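Local coordinates for protein NURA (Sulfolobus solfataricus, PDB 2YGK) that processes linear double-stranded DNA ends as a manganese-dependent nuclease, probably working with the helicase HerA in double-strand break repair, at residues L110-E113 with A114-S118; G292-K296 with G297-P301. All blocks are in the same frame, centred on the assembly; numbering follows the deposited sequence.

How the contacts relate
Contact 1 is a stretch of the helix 104-123; its centre lies about 10 Å from the centre of the chain, and most of its residues are buried. Contact 2 is a tight hairpin leading into the helix 300-309; its centre lies about 17 Å from the centre of the chain, and it is only partly buried. The two centres are about 24 Å apart, the nearest atoms about 10 Å, and they do not touch. Backbone hydrogen bonds hold both, along a helix in the first and across a hairpin with a two-residue turn in the second. Both pack on the strand 54-65. Each also places one side chain near the manganese site of Asp58 and Asp133: Glu116 and Tyr298.

Contact 1. Residues L110-E113 with A114-S118; sequences LLME and ALELS
Met112, a selenomethionine, and Glu116 lie one helical turn apart and meet through their side chains. In Glu116, CB packs on the carbonyl oxygen of Glu113, with CB to O at 3.4 Å. CG leaves anti to the carbonyl carbon (chi1 -74°), which brings it back over the preceding turn, 3.8 Å from Met112 O. At the tip, Glu116 OE2 comes 3.7 Å from Met112 CG and also touches CE. The other oxygen, OE1, forms a salt bridge with Lys139. The two long side chains cross obliquely.

The backbone beneath is alpha-helical. Glu116 N donates to Met112 O over 3.2 Å, and Leu117 N to Glu113 O over 2.9 Å in a nearly straight bond. Leu115 N makes a long bond to Leu111 O and a weak, more bent one to Met112 O.

The Glu116 side chain is about 5 Å from the bound manganese at the nearest atoms and touches Asp58, a manganese ligand. Leu110, Ala114 and Leu117 pack on the helix 171-193. Leu111, Ala114 and Leu115 meet the helix 162-166. Leu111, Leu115 and Glu116 reach the strand 70-82, while Met112 and Glu116 lie on the strand 54-65.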
loop_
_atom_site.group_PDB
_atom_site.type_symbol
_atom_site.label_atom_id
_atom_site.label_comp_id
_atom_site.label_asym_id
_atom_site.label_seq_id
_atom_site.Cartn_x
_atom_site.Cartn_y
_atom_site.Cartn_z
ATOM N N LEU A 110 2.735 -7.980 9.980
ATOM C CA LEU A 110 2.820 -8.181 11.419
ATOM C C LEU A 110 3.403 -9.557 11.704
ATOM O O LEU A 110 4.130 -9.747 12.673
ATOM C CB LEU A 110 1.442 -8.061 12.077
ATOM C CG LEU A 110 0.949 -6.617 12.156
ATOM C CD1 LEU A 110 -0.548 -6.526 12.453
ATOM C CD2 LEU A 110 1.718 -5.837 13.168
ATOM N N LEU A 111 3.053 -10.529 10.876
ATOM C CA LEU A 111 3.643 -11.847 10.972
ATOM C C LEU A 111 5.154 -11.775 10.729
ATOM O O LEU A 111 5.941 -12.378 11.472
ATOM C CB LEU A 111 2.961 -12.761 9.996
ATOM C CG LEU A 111 3.415 -14.203 9.856
ATOM C CD1 LEU A 111 3.733 -14.868 11.191
ATOM C CD2 LEU A 111 2.305 -14.949 9.095
HETATM N N MSE A 112 5.568 -10.982 9.746
HETATM C CA MSE A 112 6.984 -10.774 9.486
HETATM C C MSE A 112 7.650 -10.139 10.716
HETATM O O MSE A 112 8.673 -10.620 11.169
HETATM C CB MSE A 112 7.171 -9.931 8.229
HETATM C CG MSE A 112 8.632 -9.610 7.867
HETATM SE SE MSE A 112 8.732 -8.066 6.624
HETATM C CE MSE A 112 7.743 -6.830 7.799
ATOM N N GLU A 113 7.048 -9.090 11.271
ATOM C CA GLU A 113 7.594 -8.427 12.439
ATOM C C GLU A 113 7.761 -9.421 13.621
ATOM O O GLU A 113 8.804 -9.478 14.258
ATOM C CB GLU A 113 6.746 -7.177 12.762
ATOM C CG GLU A 113 7.262 -5.849 11.963
ATOM C CD GLU A 113 6.164 -5.042 11.151
ATOM O OE1 GLU A 113 4.942 -5.221 11.413
ATOM O OE2 GLU A 113 6.545 -4.212 10.261
ATOM N N ALA A 114 6.764 -10.266 13.841
ATOM C CA ALA A 114 6.866 -11.360 14.792
ATOM C C ALA A 114 8.155 -12.182 14.666
ATOM O O ALA A 114 8.788 -12.475 15.681
ATOM C CB ALA A 114 5.670 -12.254 14.662
ATOM N N LEU A 115 8.559 -12.546 13.455
ATOM C CA LEU A 115 9.720 -13.415 13.269
ATOM C C LEU A 115 11.013 -12.659 13.544
ATOM O O LEU A 115 11.966 -13.217 14.124
ATOM C CB LEU A 115 9.764 -14.005 11.863
ATOM C CG LEU A 115 8.643 -14.985 11.491
ATOM C CD1 LEU A 115 8.791 -15.385 10.015
ATOM C CD2 LEU A 115 8.628 -16.210 12.375
ATOM N N GLU A 116 11.060 -11.394 13.124
ATOM C CA GLU A 116 12.184 -10.529 13.448
ATOM C C GLU A 116 12.355 -10.494 14.955
ATOM O O GLU A 116 13.397 -10.874 15.477
ATOM C CB GLU A 116 11.961 -9.100 12.939
ATOM C CG GLU A 116 12.102 -8.959 11.471
ATOM C CD GLU A 116 11.678 -7.604 10.914
ATOM O OE1 GLU A 116 12.207 -6.577 11.305
ATOM O OE2 GLU A 116 10.827 -7.570 10.030
ATOM N N LEU A 117 11.318 -10.039 15.652
ATOM C CA LEU A 117 11.420 -9.845 17.089
ATOM C C LEU A 117 11.714 -11.161 17.770
ATOM O O LEU A 117 12.502 -11.184 18.704
ATOM C CB LEU A 117 10.152 -9.252 17.673
ATOM C CG LEU A 117 9.680 -7.879 17.154
ATOM C CD1 LEU A 117 8.269 -7.708 17.721
ATOM C CD2 LEU A 117 10.651 -6.660 17.491
ATOM N N SER A 118 11.150 -12.275 17.311
ATOM C CA SER A 118 11.552 -13.515 17.972
ATOM C C SER A 118 13.011 -13.923 17.691
ATOM O O SER A 118 13.611 -14.574 18.503
ATOM C CB SER A 118 10.577 -14.655 17.698
ATOM O OG SER A 118 10.856 -15.233 16.458
#

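Contact 2. Residues G292-K296 with G297-P301; sequences GVSIK and GYPFP
Val293 meets three successive residues, Pro299, Phe300 and Pro301. Its carbonyl oxygen accepts the N-H of Phe300, with Val293 O to Phe300 N at 2.7 Å and the donor in the carbonyl plane. Val293 CG2 sits between the backbone N and the carbonyl carbon. From there it reaches Pro301 CD at 4.0 Å, and the two side chains cross at about a right angle.

Ser294 pairs with Pro299 as an antiparallel non-hydrogen-bonded pair. Its CA makes a CA-H...O contact with Tyr298 O at 3.3 Å. The hydroxyl lies beside Pro299, with Ser294 OG to Pro299 CA at 3.6 Å, and is hydrogen-bonded to Leu290 O.

Ile295 and Tyr298 form the hydrogen-bonded pair. Ile295 N donates to Tyr298 O over 2.9 Å, and Tyr298 N returns a bond to Ile295 O over 3.0 Å. Both donors stand above the carbonyl planes, the second by 55°. Ile295 CD1 touches Phe300 CD1 at 3.9 Å, and these side chains lie side by side, pointing the same way.

Lys296 and Gly297 form the corner of a type I' turn. Gly297 has a positive phi of 92°, as suits the second central position of this turn.

Beyond the turn, Pro299 CD lies over one face of the Tyr298 ring, offset toward its rim. The same ring makes a cation-pi contact with Lys202 and packs on Asp133, a manganese ligand. Pro299 is the N-cap residue of the helix 300-309.

The chemistry is therefore mainly backbone pairing, with small apolar contacts beside it. Two N-H...O bonds close the hairpin, and the third, Phe300 N to Val293 O, ties the start of the helix to it. The Tyr298 side chain lies about 4 Å from that of Asp133 at the nearest atoms, so the hairpin borders the metal site.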
loop_
_atom_site.group_PDB
_atom_site.type_symbol
_atom_site.label_atom_id
_atom_site.label_comp_id
_atom_site.label_asym_id
_atom_site.label_seq_id
_atom_site.Cartn_x
_atom_site.Cartn_y
_atom_site.Cartn_z
ATOM N N GLY A 292 32.489 1.210 12.625
ATOM C CA GLY A 292 33.385 0.100 12.330
ATOM C C GLY A 292 32.746 -1.085 11.641
ATOM O O GLY A 292 33.443 -2.004 11.231
ATOM N N VAL A 293 31.425 -1.099 11.505
ATOM C CA VAL A 293 30.767 -2.151 10.743
ATOM C C VAL A 293 29.863 -1.545 9.673
ATOM O O VAL A 293 28.978 -2.226 9.148
ATOM C CB VAL A 293 29.947 -3.054 11.658
ATOM C CG1 VAL A 293 30.850 -3.594 12.752
ATOM C CG2 VAL A 293 28.776 -2.282 12.253
ATOM N N SER A 294 30.114 -0.280 9.351
ATOM C CA SER A 294 29.290 0.501 8.465
ATOM C C SER A 294 29.976 0.688 7.148
ATOM O O SER A 294 31.205 0.789 7.060
ATOM C CB SER A 294 29.023 1.885 9.041
ATOM O OG SER A 294 28.098 1.811 10.111
ATOM N N ILE A 295 29.161 0.737 6.114
ATOM C CA ILE A 295 29.598 1.121 4.790
ATOM C C ILE A 295 28.757 2.267 4.310
ATOM O O ILE A 295 27.516 2.230 4.441
ATOM C CB ILE A 295 29.507 -0.061 3.849
ATOM C CG1 ILE A 295 30.743 -0.902 4.090
ATOM C CG2 ILE A 295 29.474 0.386 2.386
ATOM C CD1 ILE A 295 30.543 -2.290 3.643
ATOM N N LYS A 296 29.431 3.281 3.768
ATOM C CA LYS A 296 28.756 4.477 3.250
ATOM C C LYS A 296 27.665 4.961 4.179
ATOM O O LYS A 296 26.590 5.289 3.720
ATOM C CB LYS A 296 28.151 4.241 1.865
ATOM C CG LYS A 296 29.179 4.385 0.714
ATOM C CD LYS A 296 28.753 3.563 -0.522
ATOM C CE LYS A 296 29.833 3.606 -1.593
ATOM N NZ LYS A 296 30.078 5.002 -2.028
ATOM N N GLY A 297 27.953 4.991 5.483
ATOM C CA GLY A 297 27.096 5.648 6.432
ATOM C C GLY A 297 26.069 4.748 7.062
ATOM O O GLY A 297 25.341 5.226 7.926
ATOM N N TYR A 298 26.024 3.456 6.688
ATOM C CA TYR A 298 25.022 2.524 7.220
ATOM C C TYR A 298 25.582 1.154 7.638
ATOM O O TYR A 298 26.406 0.568 6.925
ATOM C CB TYR A 298 23.952 2.298 6.151
ATOM C CG TYR A 298 22.706 1.586 6.616
ATOM C CD1 TYR A 298 21.741 2.263 7.315
ATOM C CD2 TYR A 298 22.512 0.224 6.367
ATOM C CE1 TYR A 298 20.565 1.615 7.749
ATOM C CE2 TYR A 298 21.363 -0.435 6.795
ATOM C CZ TYR A 298 20.384 0.275 7.489
ATOM O OH TYR A 298 19.200 -0.325 7.903
ATOM N N PRO A 299 25.056 0.587 8.744
ATOM C CA PRO A 299 25.677 -0.649 9.277
ATOM C C PRO A 299 25.495 -1.813 8.346
ATOM O O PRO A 299 24.370 -2.162 8.043
ATOM C CB PRO A 299 24.963 -0.890 10.629
ATOM C CG PRO A 299 24.321 0.412 10.942
ATOM C CD PRO A 299 23.933 1.019 9.594
ATOM N N PHE A 300 26.610 -2.408 7.904
ATOM C CA PHE A 300 26.555 -3.491 6.962
ATOM C C PHE A 300 25.728 -4.671 7.447
ATOM O O PHE A 300 25.000 -5.243 6.658
ATOM C CB PHE A 300 27.935 -3.969 6.514
ATOM C CG PHE A 300 27.855 -4.939 5.370
ATOM C CD1 PHE A 300 27.342 -4.536 4.158
ATOM C CD2 PHE A 300 28.176 -6.267 5.532
ATOM C CE1 PHE A 300 27.207 -5.413 3.125
ATOM C CE2 PHE A 300 28.072 -7.159 4.485
ATOM C CZ PHE A 300 27.580 -6.737 3.284
ATOM N N PRO A 301 25.838 -5.059 8.731
ATOM C CA PRO A 301 25.022 -6.157 9.220
ATOM C C PRO A 301 23.534 -6.030 8.885
ATOM O O PRO A 301 22.892 -7.009 8.511
ATOM C CB PRO A 301 25.261 -6.069 10.728
ATOM C CG PRO A 301 26.702 -5.750 10.805
ATOM C CD PRO A 301 26.872 -4.702 9.724
#